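Local coordinates for universal stress protein (Mycobacterium smegmatis, PDB 5AHW) that binds cyclic AMP as a homodimeric universal stress protein and probably takes part in cyclic-nucleotide signalling, at residues Asp12-Asp15 with Ser16-Arg19; Pro130-Val133 with Ala134-Ser137. All coordinates share one frame; numbering follows the deposited sequence.

Interaction 1 (Asp12-Asp15 with Ser16-Arg19); sequences DGSD and SSLR. With CMP (adenosine-3',5'-cyclic-monophosphate), chain K.
S14 caps the N-terminus of helix 15-31: its OG accepts from S17 N at 2.9 Å, and D12, S14, S16 and S17 line part of the cyclic AMP pocket. Contact with the ligand is made first by S16, whose OG donates to O2P of the cyclic phosphate over 2.7 Å. With chi1 at 49°, this OG lies between the backbone N and carbonyl carbon of its own residue, on the side of the nucleotide and of S14 OG. CB of S17 lies against the ester oxygen O3' at 3.3 Å, a close van der Waals approach, while CB of D12 packs 3.5 Å from N7 of the adenine. The phosphate thus sits near the first turn of the helix, where the helix dipole would probably help to hold its charge.

Behind this shell, D12 orders the loop. Its OD1 closes an Asx turn by accepting from S14 N, which comes from above the carboxylate plane, 62° out of it. S17 OG sits between D12 OD1 and S14 O, and its one proton can go to only one of them at a time; it also pairs with T11 OG1, so a buried hydroxyl ties the loop after strand 6-10 to the first turn of the helix. S14 O also receives L18 N in the carbonyl plane. On the outer side the chain of R19 bends at chi3 (-78°), and its NH2 bonds to T146 O. D15 O lies 4.1 Å above the centre of that guanidinium plane and takes the 3.2 Å bond from R19 N.

Interaction 2 (Pro130-Val133 with Ala134-Ser137); sequences PANV and ARRS. With SO4 (sulfate ion), chain L.
N132 meets R135 and R136 in a local i to i+3 and i+4 side-chain cluster on the last turns of helix 129-136. The R135 chain bends at chi3 (-76°), which swings its guanidinium back over the preceding turn: A131 O lies 3.8 Å above the centre of one face, and NH2 comes within 2.7 Å of N132 OD1. The amide plane of N132 is turned 57° from that guanidinium. N132 and R136 instead run side by side in the same direction, ND2 being 3.8 Å from R136 NH2. Both arginines reach a sulfate, probably from the crystallisation liquor, through three nearly straight bonds. R136 offers an edge, its NE donating to O1 and its NH2 to O4, both at 2.8 Å, with the sulfur in the guanidinium plane. R135 gives NE to O2 at 3.1 Å, again edge-on. The last turn ends with S137 N bonded to V133 O. V133 and S137 pack on L111 of strand 110-114, N132 and R136 on V96 of helix 95-105, and A134 on L118 of the second subunit.

In the fold
Interaction 1 comes first along the chain, in the loop after strand 6-10 and the start of helix 15-31; interaction 2 follows much later, on helix 129-136. Their centres are about 18 Å apart and their nearest atoms about 9 Å apart, without touching. Both belong to one domain built on a parallel sheet with strand order 3-2-1-4-5, in which strands 6-10 and 110-114 are neighbours. Cyclic AMP is the common element: S16 holds its phosphate, D12 packs beside its adenine, and P130, in interaction 2, touches the same ligand. Helix 129-136 thus reaches from the nucleotide pocket, where P130 lies, towards the sulfate near its C-terminal end.

Interaction 1 (Asp12-Asp15 with Ser16-Arg19)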
ATOM      1  N   ASP B  12     -16.079  -2.477   4.840  1.00 29.04           N
ATOM      2  CA  ASP B  12     -17.528  -2.195   4.896  1.00 29.64           C
ATOM      3  C   ASP B  12     -18.408  -3.448   4.676  1.00 31.18           C
ATOM      4  O   ASP B  12     -19.605  -3.341   4.461  1.00 31.79           O
ATOM      5  CB  ASP B  12     -17.937  -1.161   3.881  1.00 28.69           C
ATOM      6  CG  ASP B  12     -17.650  -1.624   2.485  1.00 30.00           C
ATOM      7  OD1 ASP B  12     -16.903  -2.635   2.360  1.00 27.78           O
ATOM      8  OD2 ASP B  12     -18.095  -0.959   1.538  1.00 28.85           O
ATOM      9  N   GLY B  13     -17.830  -4.631   4.749  1.00 31.21           N
ATOM     10  CA  GLY B  13     -18.592  -5.834   4.500  1.00 33.37           C
ATOM     11  C   GLY B  13     -18.678  -6.260   3.046  1.00 33.09           C
ATOM     12  O   GLY B  13     -19.185  -7.339   2.753  1.00 34.63           O
ATOM     13  N   SER B  14     -18.225  -5.399   2.137  1.00 31.32           N
ATOM     14  CA  SER B  14     -18.173  -5.742   0.726  1.00 31.19           C
ATOM     15  C   SER B  14     -17.186  -6.858   0.452  1.00 30.82           C
ATOM     16  O   SER B  14     -16.182  -6.911   1.148  1.00 31.50           O
ATOM     17  CB  SER B  14     -17.825  -4.511  -0.131  1.00 29.39           C
ATOM     18  OG  SER B  14     -16.507  -4.085   0.108  1.00 28.52           O
ATOM     19  N   ASP B  15     -17.472  -7.704  -0.554  1.00 31.30           N
ATOM     20  CA  ASP B  15     -16.523  -8.762  -1.003  1.00 32.88           C
ATOM     21  C   ASP B  15     -15.210  -8.140  -1.404  1.00 31.26           C
ATOM     22  O   ASP B  15     -14.172  -8.629  -1.016  1.00 31.44           O
ATOM     23  CB  ASP B  15     -17.096  -9.594  -2.178  1.00 35.26           C
ATOM     24  CG  ASP B  15     -18.415 -10.279  -1.810  1.00 38.43           C
ATOM     25  OD1 ASP B  15     -18.625 -10.505  -0.592  1.00 39.36           O
ATOM     26  OD2 ASP B  15     -19.235 -10.620  -2.715  1.00 41.61           O
ATOM     27  N   SER B  16     -15.247  -7.008  -2.101  1.00 31.23           N
ATOM     28  CA  SER B  16     -14.026  -6.278  -2.466  1.00 30.42           C
ATOM     29  C   SER B  16     -13.242  -5.987  -1.200  1.00 30.40           C
ATOM     30  O   SER B  16     -12.054  -6.345  -1.036  1.00 28.72           O
ATOM     31  CB  SER B  16     -14.389  -4.948  -3.217  1.00 31.55           C
ATOM     32  OG  SER B  16     -15.377  -4.178  -2.565  1.00 30.37           O
ATOM     33  N   SER B  17     -13.936  -5.436  -0.203  1.00 29.71           N
ATOM     34  CA  SER B  17     -13.202  -5.072   1.011  1.00 28.52           C
ATOM     35  C   SER B  17     -12.626  -6.296   1.759  1.00 29.66           C
ATOM     36  O   SER B  17     -11.589  -6.205   2.436  1.00 29.92           O
ATOM     37  CB  SER B  17     -14.079  -4.221   1.924  1.00 27.79           C
ATOM     38  OG  SER B  17     -15.008  -4.978   2.663  1.00 28.36           O
ATOM     39  N   LEU B  18     -13.316  -7.425   1.694  1.00 30.88           N
ATOM     40  CA  LEU B  18     -12.842  -8.588   2.389  1.00 33.19           C
ATOM     41  C   LEU B  18     -11.557  -9.115   1.764  1.00 33.93           C
ATOM     42  O   LEU B  18     -10.761  -9.764   2.454  1.00 34.82           O
ATOM     43  CB  LEU B  18     -13.929  -9.655   2.415  1.00 34.90           C
ATOM     44  CG  LEU B  18     -15.099  -9.256   3.321  1.00 34.21           C
ATOM     45  CD1 LEU B  18     -16.213 -10.251   3.122  1.00 35.73           C
ATOM     46  CD2 LEU B  18     -14.711  -9.188   4.773  1.00 34.35           C
ATOM     47  N   ARG B  19     -11.346  -8.803   0.493  1.00 35.21           N
ATOM     48  CA  ARG B  19     -10.088  -9.091  -0.161  1.00 37.04           C
ATOM     49  C   ARG B  19      -8.993  -8.205   0.422  1.00 34.97           C
ATOM     50  O   ARG B  19      -7.839  -8.654   0.483  1.00 32.18           O
ATOM     51  CB  ARG B  19     -10.142  -8.951  -1.703  1.00 41.92           C
ATOM     52  CG  ARG B  19     -10.995 -10.020  -2.367  1.00 50.83           C
ATOM     53  CD  ARG B  19     -11.009 -10.023  -3.907  1.00 60.07           C
ATOM     54  NE  ARG B  19     -11.891  -8.976  -4.480  1.00 75.25           N
ATOM     55  CZ  ARG B  19     -13.109  -9.151  -5.035  1.00 80.87           C
ATOM     56  NH1 ARG B  19     -13.679 -10.362  -5.145  1.00 84.06           N
ATOM     57  NH2 ARG B  19     -13.760  -8.079  -5.502  1.00 77.92           N
TER
HETATM   58  P   CMP K1148     -13.000  -1.887  -1.100  1.00 30.68           P
HETATM   59  O1P CMP K1148     -12.234  -3.028  -1.759  1.00 30.29           O
HETATM   60  O2P CMP K1148     -14.429  -2.170  -1.091  1.00 27.24           O
HETATM   61  O5' CMP K1148     -12.651  -0.454  -1.664  1.00 28.45           O
HETATM   62  C5' CMP K1148     -12.844   0.802  -0.967  1.00 32.74           C
HETATM   63  C4' CMP K1148     -12.367   0.585   0.442  1.00 28.98           C
HETATM   64  O4' CMP K1148     -12.659   1.658   1.320  1.00 33.95           O
HETATM   65  C3' CMP K1148     -12.978  -0.588   1.110  1.00 30.23           C
HETATM   66  O3' CMP K1148     -12.526  -1.762   0.450  1.00 28.99           O
HETATM   67  C2' CMP K1148     -12.558  -0.382   2.573  1.00 30.09           C
HETATM   68  O2' CMP K1148     -11.194  -0.739   2.839  1.00 29.70           O
HETATM   69  C1' CMP K1148     -12.711   1.145   2.655  1.00 29.50           C
HETATM   70  N9  CMP K1148     -14.044   1.410   3.248  1.00 32.03           N
HETATM   71  C8  CMP K1148     -15.171   1.759   2.600  1.00 31.23           C
HETATM   72  N7  CMP K1148     -16.206   1.845   3.449  1.00 29.27           N
HETATM   73  C5  CMP K1148     -15.749   1.572   4.649  1.00 31.18           C
HETATM   74  C6  CMP K1148     -16.300   1.524   6.015  1.00 31.36           C
HETATM   75  N6  CMP K1148     -17.582   1.796   6.212  1.00 30.39           N
HETATM   76  N1  CMP K1148     -15.487   1.194   7.028  1.00 29.28           N
HETATM   77  C2  CMP K1148     -14.191   0.913   6.852  1.00 30.83           C
HETATM   78  N3  CMP K1148     -13.614   0.921   5.631  1.00 31.13           N
HETATM   79  C4  CMP K1148     -14.333   1.245   4.525  1.00 32.02           C

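Interaction 2 (Pro130-Val133 with Ala134-Ser137)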
ATOM      1  N   PRO B 130     -10.545   5.304  -0.630  1.00 25.07           N
ATOM      2  CA  PRO B 130      -9.103   5.107  -0.749  1.00 25.06           C
ATOM      3  C   PRO B 130      -8.295   6.356  -1.081  1.00 25.09           C
ATOM      4  O   PRO B 130      -7.210   6.494  -0.567  1.00 25.86           O
ATOM      5  CB  PRO B 130      -8.954   4.105  -1.897  1.00 26.09           C
ATOM      6  CG  PRO B 130     -10.317   3.877  -2.435  1.00 25.84           C
ATOM      7  CD  PRO B 130     -11.289   4.276  -1.378  1.00 26.32           C
ATOM      8  N   ALA B 131      -8.745   7.191  -2.021  1.00 23.78           N
ATOM      9  CA  ALA B 131      -8.000   8.365  -2.378  1.00 22.21           C
ATOM     10  C   ALA B 131      -7.886   9.331  -1.188  1.00 22.70           C
ATOM     11  O   ALA B 131      -6.830   9.937  -0.971  1.00 22.38           O
ATOM     12  CB  ALA B 131      -8.677   9.052  -3.508  1.00 22.36           C
ATOM     13  N   ASN B 132      -8.971   9.502  -0.424  1.00 23.25           N
ATOM     14  CA  ASN B 132      -8.946  10.511   0.625  1.00 23.73           C
ATOM     15  C   ASN B 132      -8.116   9.973   1.785  1.00 23.90           C
ATOM     16  O   ASN B 132      -7.426  10.719   2.478  1.00 25.64           O
ATOM     17  CB  ASN B 132     -10.359  10.872   1.125  1.00 23.38           C
ATOM     18  CG  ASN B 132     -11.242  11.571   0.103  1.00 24.05           C
ATOM     19  OD1 ASN B 132     -10.920  11.770  -1.066  1.00 25.47           O
ATOM     20  ND2 ASN B 132     -12.374  12.041   0.597  1.00 24.17           N
ATOM     21  N   VAL B 133      -8.223   8.688   2.042  1.00 23.84           N
ATOM     22  CA  VAL B 133      -7.337   8.064   3.023  1.00 25.50           C
ATOM     23  C   VAL B 133      -5.854   8.246   2.666  1.00 24.82           C
ATOM     24  O   VAL B 133      -5.020   8.613   3.509  1.00 23.37           O
ATOM     25  CB  VAL B 133      -7.689   6.564   3.177  1.00 26.54           C
ATOM     26  CG1 VAL B 133      -6.640   5.807   3.928  1.00 28.25           C
ATOM     27  CG2 VAL B 133      -8.956   6.398   3.965  1.00 25.92           C
ATOM     28  N   ALA B 134      -5.545   8.012   1.392  1.00 24.35           N
ATOM     29  CA  ALA B 134      -4.151   8.150   0.925  1.00 25.29           C
ATOM     30  C   ALA B 134      -3.744   9.582   1.115  1.00 24.79           C
ATOM     31  O   ALA B 134      -2.632   9.848   1.575  1.00 23.84           O
ATOM     32  CB  ALA B 134      -4.031   7.734  -0.568  1.00 25.18           C
ATOM     33  N   ARG B 135      -4.628  10.553   0.798  1.00 23.51           N
ATOM     34  CA  ARG B 135      -4.140  11.894   0.915  1.00 23.81           C
ATOM     35  C   ARG B 135      -3.983  12.324   2.349  1.00 25.19           C
ATOM     36  O   ARG B 135      -3.146  13.182   2.642  1.00 26.16           O
ATOM     37  CB  ARG B 135      -4.963  12.922   0.153  1.00 26.42           C
ATOM     38  CG  ARG B 135      -4.918  12.848  -1.386  1.00 25.96           C
ATOM     39  CD  ARG B 135      -5.595  14.048  -2.012  1.00 28.35           C
ATOM     40  NE  ARG B 135      -6.995  13.796  -1.852  1.00 32.12           N
ATOM     41  CZ  ARG B 135      -7.729  13.143  -2.757  1.00 33.25           C
ATOM     42  NH1 ARG B 135      -7.238  12.846  -3.953  1.00 37.27           N
ATOM     43  NH2 ARG B 135      -8.952  12.851  -2.495  1.00 33.16           N
ATOM     44  N   ARG B 136      -4.771  11.765   3.254  1.00 24.27           N
ATOM     45  CA  ARG B 136      -4.839  12.291   4.623  1.00 25.42           C
ATOM     46  C   ARG B 136      -3.955  11.529   5.621  1.00 27.13           C
ATOM     47  O   ARG B 136      -3.626  12.044   6.651  1.00 28.07           O
ATOM     48  CB  ARG B 136      -6.282  12.393   5.112  1.00 25.03           C
ATOM     49  CG  ARG B 136      -7.115  13.442   4.344  1.00 24.63           C
ATOM     50  CD  ARG B 136      -8.541  13.568   4.899  1.00 25.76           C
ATOM     51  NE  ARG B 136      -9.435  14.242   3.945  1.00 25.98           N
ATOM     52  CZ  ARG B 136     -10.741  14.170   3.947  1.00 28.24           C
ATOM     53  NH1 ARG B 136     -11.360  13.523   4.905  1.00 30.67           N
ATOM     54  NH2 ARG B 136     -11.456  14.854   3.044  1.00 29.57           N
ATOM     55  N   SER B 137      -3.572  10.322   5.289  1.00 27.98           N
ATOM     56  CA  SER B 137      -2.818   9.477   6.199  1.00 30.11           C
ATOM     57  C   SER B 137      -1.449  10.042   6.524  1.00 29.28           C
ATOM     58  O   SER B 137      -0.800  10.660   5.699  1.00 30.48           O
ATOM     59  CB  SER B 137      -2.744   8.084   5.568  1.00 30.91           C
ATOM     60  OG  SER B 137      -2.194   7.168   6.478  1.00 39.68           O
TER
HETATM   61  S   SO4 L1149      -8.868  15.992   0.880  0.50 29.46           S
HETATM   62  O1  SO4 L1149      -8.303  16.208   2.267  0.50 26.77           O
HETATM   63  O2  SO4 L1149      -8.727  14.495   0.608  0.50 23.51           O
HETATM   64  O3  SO4 L1149      -8.050  16.804  -0.052  0.50 22.02           O
HETATM   65  O4  SO4 L1149     -10.319  16.040   0.821  0.50 22.91           O